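Local coordinates for bifunctional GH43-CE protein (Bacteroides eggerthii, PDB 6MLY), which probably acts as a xylan 1,4-beta-xylosidase of glycoside hydrolase family 43, with a carbohydrate esterase module on the same chain, at residues Gln114-Gly117 against Lys118-Tyr122; Leu204-Asn208 against Gly209-Leu213. All coordinates share one frame; numbering follows the deposited sequence.

In the fold
Contact 1 and contact 2 both lie within the family 43 module, which has the five-bladed beta-propeller fold of its family. They belong to different sheets: contact 1 lies at the turn that follows strand 106-113 and leads into strand 118-124, and contact 2 links strand 203-207 to strand 210-214. Their centres are about 27 Å apart and they do not touch. Each is partly buried. In contact 1 a loop residue meets a buried tyrosine by one hydroxyl pair, away from the annotated sites. Contact 2 joins two strands by a backbone ladder, with apolar packing at its buried end and a lysine-tyrosine pair nearer the exposed turn. The side chain of Leu213 is about 9 Å from that of Asp143, predicted to tune the catalytic glutamate.

Contact 1: Gln114-Gly117 against Lys118-Tyr122; sequences QTTG and KTYFY
Two first torsions steer Thr116 and Tyr120 together: Thr116 sets OG1 between its own backbone N and carbonyl carbon (chi1 64°), and Tyr120 turns CG away from its carbonyl carbon (chi1 -57°), which sends the ring back along the chain to the loop. The side chains meet at about a right angle. Thr116 OG1 forms a hydrogen bond of 2.8 Å with Tyr120 OH, and either hydroxyl could be the donor. The threonine oxygen arrives at the edge of the phenol, near the ring plane, whereas the methyl carbon CG2 stays 4.0 Å from Tyr120 OH.

Between these partners the chain makes a G1 beta bulge: Gly117 and Lys118 both face the last residue of strand 106-113, and Gly117 takes the positive phi of 50° that suits a residue lacking a side chain. The bulge carries the loop into strand 118-124, the third strand of a four-stranded antiparallel sheet in the propeller.

Lys118 lies close to the threonine through the base of its side chain. Its CB is 3.5 Å from Thr116 OG1, and its CG approaches Thr116 O at a similar distance. The rest of the lysine leads away from the loop, and NZ makes a weak, long ion pair with Glu136 of strand 133-137. The Tyr120 side chain also touches Glu136, while Tyr120 joins Thr111 of strand 106-113 through backbone hydrogen bonds.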
loop_
_atom_site.group_PDB
_atom_site.type_symbol
_atom_site.label_atom_id
_atom_site.label_comp_id
_atom_site.label_asym_id
_atom_site.label_seq_id
_atom_site.Cartn_x
_atom_site.Cartn_y
_atom_site.Cartn_z
ATOM N N GLN A 114 19.895 -15.067 16.155
ATOM C CA GLN A 114 20.228 -16.245 15.340
ATOM C C GLN A 114 21.189 -15.852 14.209
ATOM O O GLN A 114 21.883 -16.708 13.668
ATOM C CB GLN A 114 18.956 -16.876 14.773
ATOM C CG GLN A 114 18.006 -17.372 15.852
ATOM C CD GLN A 114 16.700 -17.868 15.287
ATOM O OE1 GLN A 114 16.600 -18.995 14.810
ATOM N NE2 GLN A 114 15.680 -17.023 15.350
ATOM N N THR A 115 21.227 -14.557 13.871
ATOM C CA THR A 115 22.170 -14.002 12.902
ATOM C C THR A 115 23.623 -14.327 13.287
ATOM O O THR A 115 24.464 -14.418 12.396
ATOM C CB THR A 115 21.962 -12.490 12.744
ATOM O OG1 THR A 115 20.634 -12.286 12.258
ATOM C CG2 THR A 115 22.955 -11.841 11.803
ATOM N N THR A 116 23.920 -14.453 14.590
ATOM C CA THR A 116 25.252 -14.880 15.083
ATOM C C THR A 116 25.147 -15.947 16.187
ATOM O O THR A 116 26.163 -16.313 16.783
ATOM C CB THR A 116 26.058 -13.698 15.637
ATOM O OG1 THR A 116 25.356 -13.186 16.770
ATOM C CG2 THR A 116 26.272 -12.593 14.629
ATOM N N GLY A 117 23.930 -16.444 16.447
ATOM C CA GLY A 117 23.660 -17.438 17.483
ATOM C C GLY A 117 24.268 -17.050 18.819
ATOM O O GLY A 117 24.831 -17.904 19.513
ATOM N N LYS A 118 24.152 -15.760 19.168
ATOM C CA LYS A 118 24.748 -15.184 20.383
ATOM C C LYS A 118 23.683 -14.435 21.197
ATOM O O LYS A 118 22.685 -13.944 20.634
ATOM C CB LYS A 118 25.881 -14.214 20.031
ATOM C CG LYS A 118 27.245 -14.848 19.796
ATOM C CD LYS A 118 28.384 -13.877 20.009
ATOM C CE LYS A 118 29.749 -14.505 19.830
ATOM N NZ LYS A 118 30.697 -14.028 20.865
ATOM N N THR A 119 23.929 -14.348 22.517
ATOM C CA THR A 119 23.150 -13.543 23.469
ATOM C C THR A 119 24.010 -12.359 23.937
ATOM O O THR A 119 25.174 -12.548 24.303
ATOM C CB THR A 119 22.666 -14.405 24.642
ATOM O OG1 THR A 119 21.854 -15.455 24.113
ATOM C CG2 THR A 119 21.870 -13.630 25.669
ATOM N N TYR A 120 23.422 -11.154 23.919
ATOM C CA TYR A 120 24.116 -9.894 24.246
ATOM C C TYR A 120 23.480 -9.240 25.481
ATOM O O TYR A 120 22.264 -9.245 25.630
ATOM C CB TYR A 120 24.072 -8.931 23.057
ATOM C CG TYR A 120 24.660 -9.477 21.779
ATOM C CD1 TYR A 120 23.904 -10.259 20.919
ATOM C CD2 TYR A 120 25.974 -9.210 21.424
ATOM C CE1 TYR A 120 24.435 -10.765 19.742
ATOM C CE2 TYR A 120 26.520 -9.708 20.250
ATOM C CZ TYR A 120 25.749 -10.485 19.401
ATOM O OH TYR A 120 26.282 -10.976 18.241
ATOM N N PHE A 121 24.323 -8.674 26.351
ATOM C CA PHE A 121 23.892 -7.962 27.557
ATOM C C PHE A 121 24.477 -6.545 27.546
ATOM O O PHE A 121 25.669 -6.359 27.286
ATOM C CB PHE A 121 24.315 -8.713 28.826
ATOM C CG PHE A 121 23.282 -9.677 29.352
ATOM C CD1 PHE A 121 22.259 -9.239 30.179
ATOM C CD2 PHE A 121 23.319 -11.018 29.004
ATOM C CE1 PHE A 121 21.304 -10.124 30.652
ATOM C CE2 PHE A 121 22.362 -11.900 29.480
ATOM C CZ PHE A 121 21.355 -11.452 30.302
ATOM N N TYR A 122 23.625 -5.565 27.863
ATOM C CA TYR A 122 23.972 -4.148 27.868
ATOM C C TYR A 122 23.559 -3.539 29.218
ATOM O O TYR A 122 22.458 -3.813 29.701
ATOM C CB TYR A 122 23.263 -3.439 26.709
ATOM C CG TYR A 122 23.529 -3.982 25.326
ATOM C CD1 TYR A 122 22.800 -5.041 24.805
ATOM C CD2 TYR A 122 24.476 -3.393 24.503
ATOM C CE1 TYR A 122 23.022 -5.512 23.517
ATOM C CE2 TYR A 122 24.709 -3.848 23.213
ATOM C CZ TYR A 122 23.980 -4.912 22.716
ATOM O OH TYR A 122 24.232 -5.359 21.450
#

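Contact 2: Leu204-Asn208 against Gly209-Leu213; sequences LFKVN and GKYYL
Leu204 and Leu213 pack side by side at the buried end of a beta hairpin, whose tight Asn208-Gly209 turn, with positive phi at both residues, is close to type I'. Leu204 CD1 rests 3.9 Å from Leu213 CB. Next along the ladder, Phe205 and Tyr212 form a hydrogen-bonded antiparallel pair: Tyr212 N donates to Phe205 O at 2.8 Å in a nearly straight bond (163° at the hydrogen), and Phe205 N returns a bond to Tyr212 O.

Toward the exposed turn one bond slackens: Lys210 N reaches Val207 O from above the carbonyl plane at a bent 137°, though Val207 N still bonds well to Lys210 O. Here Lys206, its CG anti to the backbone N (chi1 -166°) and its chain extended, slants over one face of the Tyr211 ring in a CH-pi contact, CD lying toward the rim near CZ, 4.0 Å from the centroid. Lys206 NZ then donates to Tyr211 OH at 3.1 Å, and that hydroxyl also bonds to Asp149. An alanine in place of Lys206 would probably lose the CH-pi cover over this part of the ring and leave the phenol oxygen with Asp149 but without its ammonium donor. The Tyr212 ring, on the face with Phe205 and Val207, has Val207 O in its plane, 3.8 Å from CE2 at its edge.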
loop_
_atom_site.group_PDB
_atom_site.type_symbol
_atom_site.label_atom_id
_atom_site.label_comp_id
_atom_site.label_asym_id
_atom_site.label_seq_id
_atom_site.Cartn_x
_atom_site.Cartn_y
_atom_site.Cartn_z
ATOM N N LEU A 204 9.209 -12.888 33.167
ATOM C CA LEU A 204 8.997 -13.198 34.582
ATOM C C LEU A 204 8.837 -11.902 35.384
ATOM O O LEU A 204 9.598 -10.947 35.203
ATOM C CB LEU A 204 10.173 -14.024 35.110
ATOM C CG LEU A 204 10.030 -14.512 36.553
ATOM C CD1 LEU A 204 8.770 -15.348 36.727
ATOM C CD2 LEU A 204 11.256 -15.303 36.982
ATOM N N PHE A 205 7.830 -11.901 36.268
ATOM C CA PHE A 205 7.577 -10.829 37.221
ATOM C C PHE A 205 7.225 -11.441 38.582
ATOM O O PHE A 205 6.343 -12.307 38.678
ATOM C CB PHE A 205 6.456 -9.920 36.713
ATOM C CG PHE A 205 6.791 -9.203 35.431
ATOM C CD1 PHE A 205 7.284 -7.908 35.453
ATOM C CD2 PHE A 205 6.654 -9.841 34.211
ATOM C CE1 PHE A 205 7.616 -7.258 34.276
ATOM C CE2 PHE A 205 6.991 -9.190 33.036
ATOM C CZ PHE A 205 7.466 -7.899 33.070
ATOM N N LYS A 206 7.934 -10.997 39.624
ATOM C CA LYS A 206 7.568 -11.293 40.994
ATOM C C LYS A 206 6.731 -10.126 41.531
ATOM O O LYS A 206 7.192 -8.990 41.555
ATOM C CB LYS A 206 8.825 -11.527 41.835
ATOM C CG LYS A 206 8.585 -12.161 43.198
ATOM C CD LYS A 206 9.846 -12.276 44.020
ATOM C CE LYS A 206 9.601 -12.877 45.384
ATOM N NZ LYS A 206 10.877 -13.201 46.064
ATOM N N VAL A 207 5.490 -10.425 41.929
ATOM C CA VAL A 207 4.583 -9.449 42.507
ATOM C C VAL A 207 4.016 -10.030 43.799
ATOM O O VAL A 207 3.451 -11.124 43.795
ATOM C CB VAL A 207 3.439 -9.074 41.547
ATOM C CG1 VAL A 207 2.416 -8.173 42.226
ATOM C CG2 VAL A 207 3.961 -8.437 40.273
ATOM N N ASN A 208 4.167 -9.271 44.888
ATOM C CA ASN A 208 3.483 -9.551 46.132
ATOM C C ASN A 208 3.919 -10.928 46.651
ATOM O O ASN A 208 3.098 -11.704 47.142
ATOM C CB ASN A 208 1.968 -9.458 45.922
ATOM C CG ASN A 208 1.219 -9.026 47.163
ATOM O OD1 ASN A 208 1.695 -8.176 47.912
ATOM N ND2 ASN A 208 0.045 -9.597 47.382
ATOM N N GLY A 209 5.218 -11.225 46.515
ATOM C CA GLY A 209 5.803 -12.493 46.949
ATOM C C GLY A 209 5.160 -13.702 46.286
ATOM O O GLY A 209 4.937 -14.717 46.935
ATOM N N LYS A 210 4.855 -13.576 44.990
ATOM C CA LYS A 210 4.459 -14.689 44.127
ATOM C C LYS A 210 5.083 -14.463 42.745
ATOM O O LYS A 210 5.153 -13.328 42.282
ATOM C CB LYS A 210 2.932 -14.805 44.037
ATOM C CG LYS A 210 2.252 -15.449 45.240
ATOM C CD LYS A 210 1.190 -16.461 44.859
ATOM C CE LYS A 210 0.618 -17.217 46.040
ATOM N NZ LYS A 210 -0.634 -16.594 46.533
ATOM N N TYR A 211 5.550 -15.547 42.116
ATOM C CA TYR A 211 6.222 -15.496 40.820
ATOM C C TYR A 211 5.201 -15.757 39.709
ATOM O O TYR A 211 4.564 -16.811 39.694
ATOM C CB TYR A 211 7.353 -16.524 40.753
ATOM C CG TYR A 211 8.524 -16.240 41.661
ATOM C CD1 TYR A 211 8.456 -16.493 43.023
ATOM C CD2 TYR A 211 9.708 -15.721 41.159
ATOM C CE1 TYR A 211 9.528 -16.229 43.860
ATOM C CE2 TYR A 211 10.790 -15.457 41.982
ATOM C CZ TYR A 211 10.700 -15.712 43.338
ATOM O OH TYR A 211 11.764 -15.449 44.150
ATOM N N TYR A 212 5.072 -14.791 38.788
ATOM C CA TYR A 212 4.161 -14.865 37.644
ATOM C C TYR A 212 4.970 -14.804 36.342
ATOM O O TYR A 212 5.530 -13.755 36.009
ATOM C CB TYR A 212 3.135 -13.730 37.711
ATOM C CG TYR A 212 2.215 -13.788 38.904
ATOM C CD1 TYR A 212 1.025 -14.493 38.851
ATOM C CD2 TYR A 212 2.535 -13.145 40.090
ATOM C CE1 TYR A 212 0.173 -14.556 39.940
ATOM C CE2 TYR A 212 1.695 -13.200 41.191
ATOM C CZ TYR A 212 0.509 -13.909 41.116
ATOM O OH TYR A 212 -0.333 -13.981 42.187
ATOM N N LEU A 213 5.025 -15.932 35.616
ATOM C CA LEU A 213 5.691 -16.014 34.302
ATOM C C LEU A 213 4.647 -15.952 33.180
ATOM O O LEU A 213 3.793 -16.838 33.057
ATOM C CB LEU A 213 6.497 -17.315 34.204
ATOM C CG LEU A 213 7.111 -17.598 32.830
ATOM C CD1 LEU A 213 8.124 -16.529 32.458
ATOM C CD2 LEU A 213 7.758 -18.972 32.788
#